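Local coordinates for protein protease VP4 (Blotched snakehead virus, PDB 2GEF) that cleaves peptide bonds, probably in the viral polyprotein from which it derives, by a serine/lysine catalytic dyad mechanism, at residues L12-P17 and A177-L182; V36-N41 and G170-R175; H42-L47 and N127-V132. All coordinates share one frame; numbering follows the deposited sequence.

Overall arrangement
Following the chain from the N terminus, the opening sides of all three contacts come early: 12-17, then 36-41, then 42-47. Their partners return in reverse order. Contact 3 closes the innermost loop at 127-132. Contact 2 closes around it at 170-175, and contact 1 closes the outermost loop at 177-182. The three are therefore nested, and none cross. Strands 14-15, 31-38 and 43-52 belong to one mixed sheet, with 43-52 pairing with the other two. Contact 2 joins this sheet to helix 170-178, which carries the catalytic Lys173, and contact 1 reaches the turn at its end. Contact 3 joins strand 43-52 to the loop between strands 120-126 and 132-133.

Contact 1: residues L12-P17 and A177-L182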
loop_
_atom_site.group_PDB
_atom_site.type_symbol
_atom_site.label_atom_id
_atom_site.label_comp_id
_atom_site.label_asym_id
_atom_site.label_seq_id
_atom_site.Cartn_x
_atom_site.Cartn_y
_atom_site.Cartn_z
ATOM N N LEU A 12 9.649 -17.621 -8.424
ATOM C CA LEU A 12 8.939 -17.413 -7.128
ATOM C C LEU A 12 7.675 -18.248 -7.307
ATOM O O LEU A 12 7.143 -18.302 -8.425
ATOM C CB LEU A 12 8.588 -15.878 -7.021
ATOM C CG LEU A 12 9.618 -14.804 -6.566
ATOM C CD1 LEU A 12 8.938 -13.390 -6.059
ATOM C CD2 LEU A 12 10.322 -15.385 -5.385
ATOM N N ALA A 13 7.232 -19.004 -6.297
ATOM C CA ALA A 13 5.876 -19.627 -6.312
ATOM C C ALA A 13 4.895 -18.668 -5.622
ATOM O O ALA A 13 5.038 -18.427 -4.474
ATOM C CB ALA A 13 5.891 -21.041 -5.722
ATOM N N TYR A 14 4.017 -18.024 -6.357
ATOM C CA TYR A 14 3.059 -17.002 -5.830
ATOM C C TYR A 14 1.650 -17.527 -5.596
ATOM O O TYR A 14 1.052 -18.198 -6.426
ATOM C CB TYR A 14 3.170 -15.590 -6.612
ATOM C CG TYR A 14 1.916 -14.722 -6.808
ATOM C CD1 TYR A 14 1.319 -14.131 -5.756
ATOM C CD2 TYR A 14 1.359 -14.516 -8.072
ATOM C CE1 TYR A 14 0.127 -13.433 -5.840
ATOM C CE2 TYR A 14 0.148 -13.752 -8.225
ATOM C CZ TYR A 14 -0.484 -13.172 -7.073
ATOM O OH TYR A 14 -1.766 -12.365 -7.085
ATOM N N LYS A 15 1.144 -17.273 -4.381
ATOM C CA LYS A 15 -0.263 -17.467 -4.036
ATOM C C LYS A 15 -0.928 -16.166 -3.577
ATOM O O LYS A 15 -0.283 -15.176 -3.141
ATOM C CB LYS A 15 -0.391 -18.443 -2.918
ATOM C CG LYS A 15 0.210 -19.783 -3.202
ATOM C CD LYS A 15 -0.476 -20.790 -2.341
ATOM C CE LYS A 15 0.261 -22.072 -2.350
ATOM N NZ LYS A 15 -0.574 -23.224 -1.740
ATOM N N GLN A 16 -2.250 -16.159 -3.701
ATOM C CA GLN A 16 -2.966 -15.028 -3.236
ATOM C C GLN A 16 -3.316 -15.414 -1.807
ATOM O O GLN A 16 -3.501 -16.592 -1.506
ATOM C CB GLN A 16 -4.193 -14.769 -4.074
ATOM C CG GLN A 16 -4.619 -15.913 -4.959
ATOM C CD GLN A 16 -3.922 -15.825 -6.336
ATOM O OE1 GLN A 16 -3.088 -16.706 -6.683
ATOM N NE2 GLN A 16 -4.252 -14.763 -7.121
ATOM N N PRO A 17 -3.230 -14.454 -0.903
ATOM C CA PRO A 17 -3.751 -14.607 0.407
ATOM C C PRO A 17 -5.233 -15.046 0.366
ATOM O O PRO A 17 -6.043 -14.503 -0.393
ATOM C CB PRO A 17 -3.596 -13.199 0.974
ATOM C CG PRO A 17 -2.389 -12.718 0.343
ATOM C CD PRO A 17 -2.517 -13.184 -1.064
ATOM N N ALA A 177 -1.992 -5.516 -7.703
ATOM C CA ALA A 177 -2.761 -4.421 -8.215
ATOM C C ALA A 177 -3.639 -4.898 -9.370
ATOM O O ALA A 177 -4.772 -4.504 -9.428
ATOM C CB ALA A 177 -1.793 -3.306 -8.717
ATOM N N HIS A 178 -3.096 -5.682 -10.319
ATOM C CA HIS A 178 -3.762 -6.058 -11.613
ATOM C C HIS A 178 -4.943 -7.035 -11.291
ATOM O O HIS A 178 -5.998 -6.989 -11.924
ATOM C CB HIS A 178 -2.714 -6.681 -12.555
ATOM C CG HIS A 178 -1.640 -5.726 -12.980
ATOM N ND1 HIS A 178 -0.675 -6.085 -13.919
ATOM C CD2 HIS A 178 -1.392 -4.402 -12.645
ATOM C CE1 HIS A 178 0.146 -5.048 -14.124
ATOM N NE2 HIS A 178 -0.284 -3.997 -13.392
ATOM N N LYS A 179 -4.782 -7.805 -10.203
ATOM C CA LYS A 179 -5.761 -8.713 -9.788
ATOM C C LYS A 179 -7.095 -8.042 -9.595
ATOM O O LYS A 179 -8.189 -8.624 -9.799
ATOM C CB LYS A 179 -5.297 -9.488 -8.547
ATOM C CG LYS A 179 -6.363 -10.601 -8.149
ATOM C CD LYS A 179 -6.061 -11.239 -6.733
ATOM C CE LYS A 179 -7.067 -12.416 -6.292
ATOM N NZ LYS A 179 -6.882 -13.130 -4.861
ATOM N N ILE A 180 -7.058 -6.805 -9.151
ATOM C CA ILE A 180 -8.312 -6.141 -9.155
ATOM C C ILE A 180 -8.467 -5.062 -10.192
ATOM O O ILE A 180 -9.242 -4.234 -9.987
ATOM C CB ILE A 180 -8.716 -5.699 -7.749
ATOM C CG1 ILE A 180 -7.759 -4.644 -7.178
ATOM C CG2 ILE A 180 -8.869 -6.926 -6.808
ATOM C CD1 ILE A 180 -8.446 -3.992 -6.017
ATOM N N GLY A 181 -7.726 -5.112 -11.332
ATOM C CA GLY A 181 -7.928 -4.061 -12.420
ATOM C C GLY A 181 -7.272 -2.661 -12.227
ATOM O O GLY A 181 -7.566 -1.769 -12.956
ATOM N N LEU A 182 -6.303 -2.561 -11.350
ATOM C CA LEU A 182 -5.604 -1.322 -10.987
ATOM C C LEU A 182 -4.181 -1.337 -11.474
ATOM O O LEU A 182 -3.569 -2.433 -11.400
ATOM C CB LEU A 182 -5.520 -1.168 -9.466
ATOM C CG LEU A 182 -6.817 -1.073 -8.703
ATOM C CD1 LEU A 182 -6.652 -0.602 -7.197
ATOM C CD2 LEU A 182 -7.811 -0.046 -9.425
#
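Gln16 and Lys179 make most of this contact, and they do so without a hydrogen bond between them. The lysine amine comes up against the aliphatic part of the glutamine. Lys179 NZ lies 3.2 Å from Gln16 CB and 3.6 Å from Gln16 CG. The amide adds a looser touch through its nitrogen, with Gln16 NE2 3.8 Å from Lys179 CE. Lys179 can reach this far because its CG is anti to the backbone N (chi1 -175°) and the rest of the chain is fully extended. Gln16 is bent at its second torsion (chi2 -89°), which folds the amide back beside the lysine.

A second, weaker contact is plain packing. Tyr14 OH stands 4.5 Å from Lys179 CD, at the edge of contact distance. The Tyr14 ring itself lies against Leu172 and Arg175 of helix 170-178.

Backbone bonds shape the other side. The helix ends here in a Schellman motif. Leu182 N bonds to Ala177 O at 3.1 Å, and Gly181 N bonds to His178 O at 2.6 Å. Gly181 takes the positive phi (79°) that the motif needs. Ala177 O also accepts from Ile180 N at 3.3 Å. Its two donors arrive from opposite faces of the carbonyl plane.

The contact joins the chain at and just after strand 14-15 to the turn that ends helix 170-178, at the protein surface. The amine meets mainly carbon, and the nearer end of the amide is its nitrogen. The chemistry implies van der Waals contact between two long polar chains, without directional bonding across it.

Contact 2: residues V36-N41 and G170-R175; sequences VAFGDN and GNLKAR
Val36 comes first and packs on two residues of helix 170-178. Its CG1 presses on the aliphatic part of Lys173, 3.5 Å from Lys173 CG, which is tight for two carbons. The two side chains cross at about a right angle. Val36 also meets Leu172, with Val36 CB 4.0 Å from Leu172 CD2.

Ala37 turns its methyl away from the helix, and its backbone pairs with Thr44 of the next strand. Phe38 then meets the same leucine methyl: Phe38 CE2 is 3.8 Å from Leu172 CD2, and the two side chains run past each other in opposite directions. Leu172 has its CG anti to the backbone N (chi1 179°), which lets CD2 reach both strand residues. Phe169 also meets the Phe38 ring and touches Val36.

The axes of strand 36-38 and helix 170-175 come within 9.8 Å, with 117° between their N-to-C directions. Leu172 O accepts a hydrogen bond from Ser45 OG, a further tie between helix and sheet.

Lys173 bends at its last torsion (chi4 -105°). The nearest side-chain atoms of Lys173 and the nucleophile Ser136 are about 3 Å apart, and Lys173 NZ has a weak hydrogen bond with Thr156 OG1. Val36 CG1 thus packs across the carbon chain of the catalytic lysine, meeting Lys173 CG and, more loosely, Lys173 CE (4.1 Å), in the serine/lysine dyad site of this S50 peptidase.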
loop_
_atom_site.group_PDB
_atom_site.type_symbol
_atom_site.label_atom_id
_atom_site.label_comp_id
_atom_site.label_asym_id
_atom_site.label_seq_id
_atom_site.Cartn_x
_atom_site.Cartn_y
_atom_site.Cartn_z
ATOM N N VAL A 36 4.172 -7.556 -0.021
ATOM C CA VAL A 36 4.681 -8.867 -0.443
ATOM C C VAL A 36 5.320 -9.554 0.851
ATOM O O VAL A 36 5.828 -8.855 1.786
ATOM C CB VAL A 36 5.656 -8.755 -1.633
ATOM C CG1 VAL A 36 5.086 -7.976 -2.808
ATOM C CG2 VAL A 36 7.010 -8.174 -1.210
ATOM N N ALA A 37 5.256 -10.880 0.897
ATOM C CA ALA A 37 5.859 -11.689 1.918
ATOM C C ALA A 37 6.314 -13.013 1.288
ATOM O O ALA A 37 5.736 -13.485 0.230
ATOM C CB ALA A 37 4.925 -11.928 3.019
ATOM N N PHE A 38 7.377 -13.555 1.892
ATOM C CA PHE A 38 8.077 -14.824 1.437
ATOM C C PHE A 38 8.164 -15.893 2.496
ATOM O O PHE A 38 8.726 -15.631 3.532
ATOM C CB PHE A 38 9.494 -14.476 0.895
ATOM C CG PHE A 38 9.496 -13.225 0.039
ATOM C CD1 PHE A 38 9.728 -11.982 0.602
ATOM C CD2 PHE A 38 9.211 -13.313 -1.303
ATOM C CE1 PHE A 38 9.637 -10.786 -0.179
ATOM C CE2 PHE A 38 9.151 -12.191 -2.110
ATOM C CZ PHE A 38 9.371 -10.890 -1.527
ATOM N N GLY A 39 7.706 -17.130 2.243
ATOM C CA GLY A 39 8.156 -18.269 3.108
ATOM C C GLY A 39 8.901 -19.358 2.294
ATOM O O GLY A 39 9.161 -19.186 1.067
ATOM N N ASP A 40 9.230 -20.459 2.972
ATOM C CA ASP A 40 9.692 -21.706 2.369
ATOM C C ASP A 40 8.438 -22.026 1.545
ATOM O O ASP A 40 7.382 -21.625 1.937
ATOM C CB ASP A 40 9.857 -22.846 3.462
ATOM C CG ASP A 40 10.599 -22.421 4.674
ATOM O OD1 ASP A 40 11.393 -21.457 4.634
ATOM O OD2 ASP A 40 10.366 -23.104 5.708
ATOM N N ASN A 41 8.451 -22.640 0.408
ATOM C CA ASN A 41 7.052 -22.954 -0.112
ATOM C C ASN A 41 6.420 -21.955 -1.025
ATOM O O ASN A 41 6.317 -22.217 -2.191
ATOM C CB ASN A 41 6.022 -23.274 1.038
ATOM C CG ASN A 41 4.613 -23.725 0.497
ATOM O OD1 ASN A 41 3.679 -22.913 0.333
ATOM N ND2 ASN A 41 4.469 -25.032 0.244
ATOM N N GLY A 170 8.757 -5.297 -7.809
ATOM C CA GLY A 170 7.772 -4.641 -8.664
ATOM C C GLY A 170 6.800 -5.585 -9.414
ATOM O O GLY A 170 5.610 -5.460 -9.410
ATOM N N ASN A 171 7.339 -6.490 -10.167
ATOM C CA ASN A 171 6.566 -7.511 -10.770
ATOM C C ASN A 171 5.589 -8.341 -9.910
ATOM O O ASN A 171 4.505 -8.625 -10.296
ATOM C CB ASN A 171 7.554 -8.475 -11.391
ATOM C CG ASN A 171 6.873 -9.320 -12.383
ATOM O OD1 ASN A 171 5.989 -10.126 -12.025
ATOM N ND2 ASN A 171 7.106 -9.030 -13.648
ATOM N N LEU A 172 6.005 -8.814 -8.761
ATOM C CA LEU A 172 5.092 -9.470 -7.886
ATOM C C LEU A 172 4.055 -8.488 -7.245
ATOM O O LEU A 172 2.889 -8.892 -6.990
ATOM C CB LEU A 172 5.925 -10.136 -6.747
ATOM C CG LEU A 172 5.226 -10.910 -5.625
ATOM C CD1 LEU A 172 4.625 -12.077 -6.216
ATOM C CD2 LEU A 172 6.362 -11.349 -4.593
ATOM N N LYS A 173 4.542 -7.284 -6.902
ATOM C CA LYS A 173 3.666 -6.170 -6.505
ATOM C C LYS A 173 2.600 -5.854 -7.493
ATOM O O LYS A 173 1.456 -5.769 -7.015
ATOM C CB LYS A 173 4.403 -4.908 -6.013
ATOM C CG LYS A 173 4.948 -5.080 -4.741
ATOM C CD LYS A 173 5.983 -3.908 -4.506
ATOM C CE LYS A 173 6.869 -4.297 -3.397
ATOM N NZ LYS A 173 6.540 -3.579 -2.204
ATOM N N ALA A 174 2.895 -5.834 -8.828
ATOM C CA ALA A 174 1.931 -5.486 -9.875
ATOM C C ALA A 174 0.828 -6.538 -9.905
ATOM O O ALA A 174 -0.375 -6.205 -10.093
ATOM C CB ALA A 174 2.619 -5.490 -11.262
ATOM N N ARG A 175 1.190 -7.813 -9.683
ATOM C CA ARG A 175 0.164 -8.825 -9.593
ATOM C C ARG A 175 -0.993 -8.417 -8.674
ATOM O O ARG A 175 -2.081 -8.638 -8.970
ATOM C CB ARG A 175 0.753 -10.151 -9.084
ATOM C CG ARG A 175 1.823 -10.696 -9.891
ATOM C CD ARG A 175 1.248 -11.178 -11.197
ATOM N NE ARG A 175 2.221 -12.017 -11.865
ATOM C CZ ARG A 175 1.931 -12.969 -12.746
ATOM N NH1 ARG A 175 0.630 -13.241 -13.112
ATOM N NH2 ARG A 175 2.969 -13.644 -13.255
#

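Contact 3: residues H42-L47 and N127-V132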
loop_
_atom_site.group_PDB
_atom_site.type_symbol
_atom_site.label_atom_id
_atom_site.label_comp_id
_atom_site.label_asym_id
_atom_site.label_seq_id
_atom_site.Cartn_x
_atom_site.Cartn_y
_atom_site.Cartn_z
ATOM N N HIS A 42 6.005 -20.793 -0.490
ATOM C CA HIS A 42 5.332 -19.729 -1.271
ATOM C C HIS A 42 5.618 -18.235 -0.860
ATOM O O HIS A 42 5.993 -17.933 0.243
ATOM C CB HIS A 42 3.805 -20.077 -1.455
ATOM C CG HIS A 42 2.937 -19.594 -0.343
ATOM N ND1 HIS A 42 3.353 -19.581 0.972
ATOM C CD2 HIS A 42 1.716 -18.998 -0.350
ATOM C CE1 HIS A 42 2.421 -19.002 1.724
ATOM N NE2 HIS A 42 1.404 -18.669 0.950
ATOM N N SER A 43 5.392 -17.354 -1.810
ATOM C CA SER A 43 5.370 -15.935 -1.692
ATOM C C SER A 43 3.937 -15.478 -1.873
ATOM O O SER A 43 3.146 -16.195 -2.489
ATOM C CB SER A 43 6.243 -15.258 -2.761
ATOM O OG SER A 43 7.525 -15.906 -2.787
ATOM N N THR A 44 3.640 -14.293 -1.292
ATOM C CA THR A 44 2.358 -13.654 -1.329
ATOM C C THR A 44 2.493 -12.189 -1.836
ATOM O O THR A 44 3.490 -11.623 -1.669
ATOM C CB THR A 44 1.643 -13.625 0.170
ATOM O OG1 THR A 44 2.521 -12.944 1.118
ATOM C CG2 THR A 44 1.361 -15.047 0.686
ATOM N N SER A 45 1.444 -11.662 -2.459
ATOM C CA SER A 45 1.333 -10.262 -2.893
ATOM C C SER A 45 -0.144 -10.000 -2.686
ATOM O O SER A 45 -1.047 -10.815 -3.188
ATOM C CB SER A 45 1.611 -10.213 -4.429
ATOM O OG SER A 45 1.652 -8.941 -4.865
ATOM N N GLU A 46 -0.423 -8.866 -2.070
ATOM C CA GLU A 46 -1.794 -8.463 -1.662
ATOM C C GLU A 46 -1.852 -6.942 -1.732
ATOM O O GLU A 46 -0.873 -6.310 -1.441
ATOM C CB GLU A 46 -1.805 -8.691 -0.136
ATOM C CG GLU A 46 -2.887 -9.353 0.414
ATOM C CD GLU A 46 -2.520 -9.870 1.812
ATOM O OE1 GLU A 46 -1.336 -10.280 2.072
ATOM O OE2 GLU A 46 -3.417 -9.864 2.674
ATOM N N LEU A 47 -3.026 -6.326 -1.832
ATOM C CA LEU A 47 -3.204 -4.884 -1.427
ATOM C C LEU A 47 -3.610 -4.682 -0.044
ATOM O O LEU A 47 -4.245 -5.507 0.547
ATOM C CB LEU A 47 -4.233 -4.261 -2.322
ATOM C CG LEU A 47 -3.708 -4.290 -3.769
ATOM C CD1 LEU A 47 -4.830 -3.645 -4.555
ATOM C CD2 LEU A 47 -2.400 -3.619 -4.082
ATOM N N ASN A 127 -6.132 -11.229 7.043
ATOM C CA ASN A 127 -5.159 -12.146 6.417
ATOM C C ASN A 127 -4.358 -12.402 7.706
ATOM O O ASN A 127 -4.413 -11.553 8.615
ATOM C CB ASN A 127 -4.323 -11.409 5.268
ATOM C CG ASN A 127 -3.296 -10.389 5.812
ATOM O OD1 ASN A 127 -2.917 -10.370 7.018
ATOM N ND2 ASN A 127 -2.771 -9.610 4.913
ATOM N N ASP A 128 -3.691 -13.536 7.894
ATOM C CA ASP A 128 -3.099 -13.774 9.230
ATOM C C ASP A 128 -1.596 -13.485 9.147
ATOM O O ASP A 128 -0.731 -14.156 9.695
ATOM C CB ASP A 128 -3.417 -15.160 9.776
ATOM C CG ASP A 128 -4.874 -15.542 9.578
ATOM O OD1 ASP A 128 -5.671 -15.362 10.527
ATOM O OD2 ASP A 128 -5.234 -16.016 8.461
HETATM N N MSE A 129 -1.297 -12.388 8.465
HETATM C CA MSE A 129 0.061 -12.091 8.103
HETATM C C MSE A 129 0.567 -11.271 9.295
HETATM O O MSE A 129 -0.259 -10.802 10.109
HETATM C CB MSE A 129 0.063 -11.362 6.757
HETATM C CG MSE A 129 -0.573 -12.213 5.630
HETATM SE SE MSE A 129 0.473 -13.858 5.194
HETATM C CE MSE A 129 2.100 -12.789 4.909
ATOM N N PRO A 130 1.893 -11.148 9.449
ATOM C CA PRO A 130 2.405 -10.255 10.499
ATOM C C PRO A 130 2.263 -8.786 10.128
ATOM O O PRO A 130 1.845 -8.462 9.021
ATOM C CB PRO A 130 3.925 -10.598 10.537
ATOM C CG PRO A 130 4.205 -10.777 9.139
ATOM C CD PRO A 130 3.016 -11.776 8.734
ATOM N N ALA A 131 2.592 -7.896 11.059
ATOM C CA ALA A 131 2.679 -6.476 10.792
ATOM C C ALA A 131 3.558 -6.183 9.561
ATOM O O ALA A 131 4.503 -6.910 9.263
ATOM C CB ALA A 131 3.173 -5.779 12.019
ATOM N N VAL A 132 3.245 -5.128 8.827
ATOM C CA VAL A 132 3.920 -4.888 7.566
ATOM C C VAL A 132 5.262 -4.223 7.779
ATOM O O VAL A 132 5.392 -3.210 8.504
ATOM C CB VAL A 132 2.977 -4.144 6.625
ATOM C CG1 VAL A 132 3.698 -3.722 5.235
ATOM C CG2 VAL A 132 1.731 -5.111 6.342
#
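Glu46 brings OE2 up to the amide nitrogen of Asn127, the two side chains crossing at a slant. A hydrogen bond runs from Asn127 ND2 to Glu46 OE2, and it is nearly straight. The modelled 2.3 Å between Asn127 ND2 and Glu46 OE2 is too short to trust, so the exact fit of the two groups is doubtful. Their planes are turned 62° apart, so the groups do not lie flat on each other. The second oxygen is less well placed: Glu46 OE1 is 3.3 Å from Asn127 ND2, but the angle is too poor for a bond. Tyr48 OH is a second hydrogen-bond partner of Asn127 ND2.

The other end of the amide steadies its own loop. Asn127 OD1 accepts from Met129 N at 3.0 Å, which makes an Asx turn. The donor sits well above the carbonyl plane. The bonds of Asn127 OD1 with Met129 N and of Asn127 ND2 with Tyr48 OH would fix the rotation of the amide.

Met129, present as selenomethionine, covers the remaining part of the contact. Its chain bends twice (chi2 -66°, chi3 -54°), which places the terminal methyl beside Thr44. Met129 CE lies 3.8 Å from Thr44 OG1. Nearer its base, Met129 CG is 4.1 Å from Glu46 OE1. Thr44 OG1 also has a weak hydrogen bond with Ala37 O.

Glu46 is buried. Pro17 and Pro108 pack on the same side chain. Strand 43-52 pairs antiparallel with 31-38 and 104-109 and, at Ser43, parallel with 14-15. Thr44 and Glu46 face the 127-132 loop, while Ser45 and Leu47 touch Ala176 of helix 170-178.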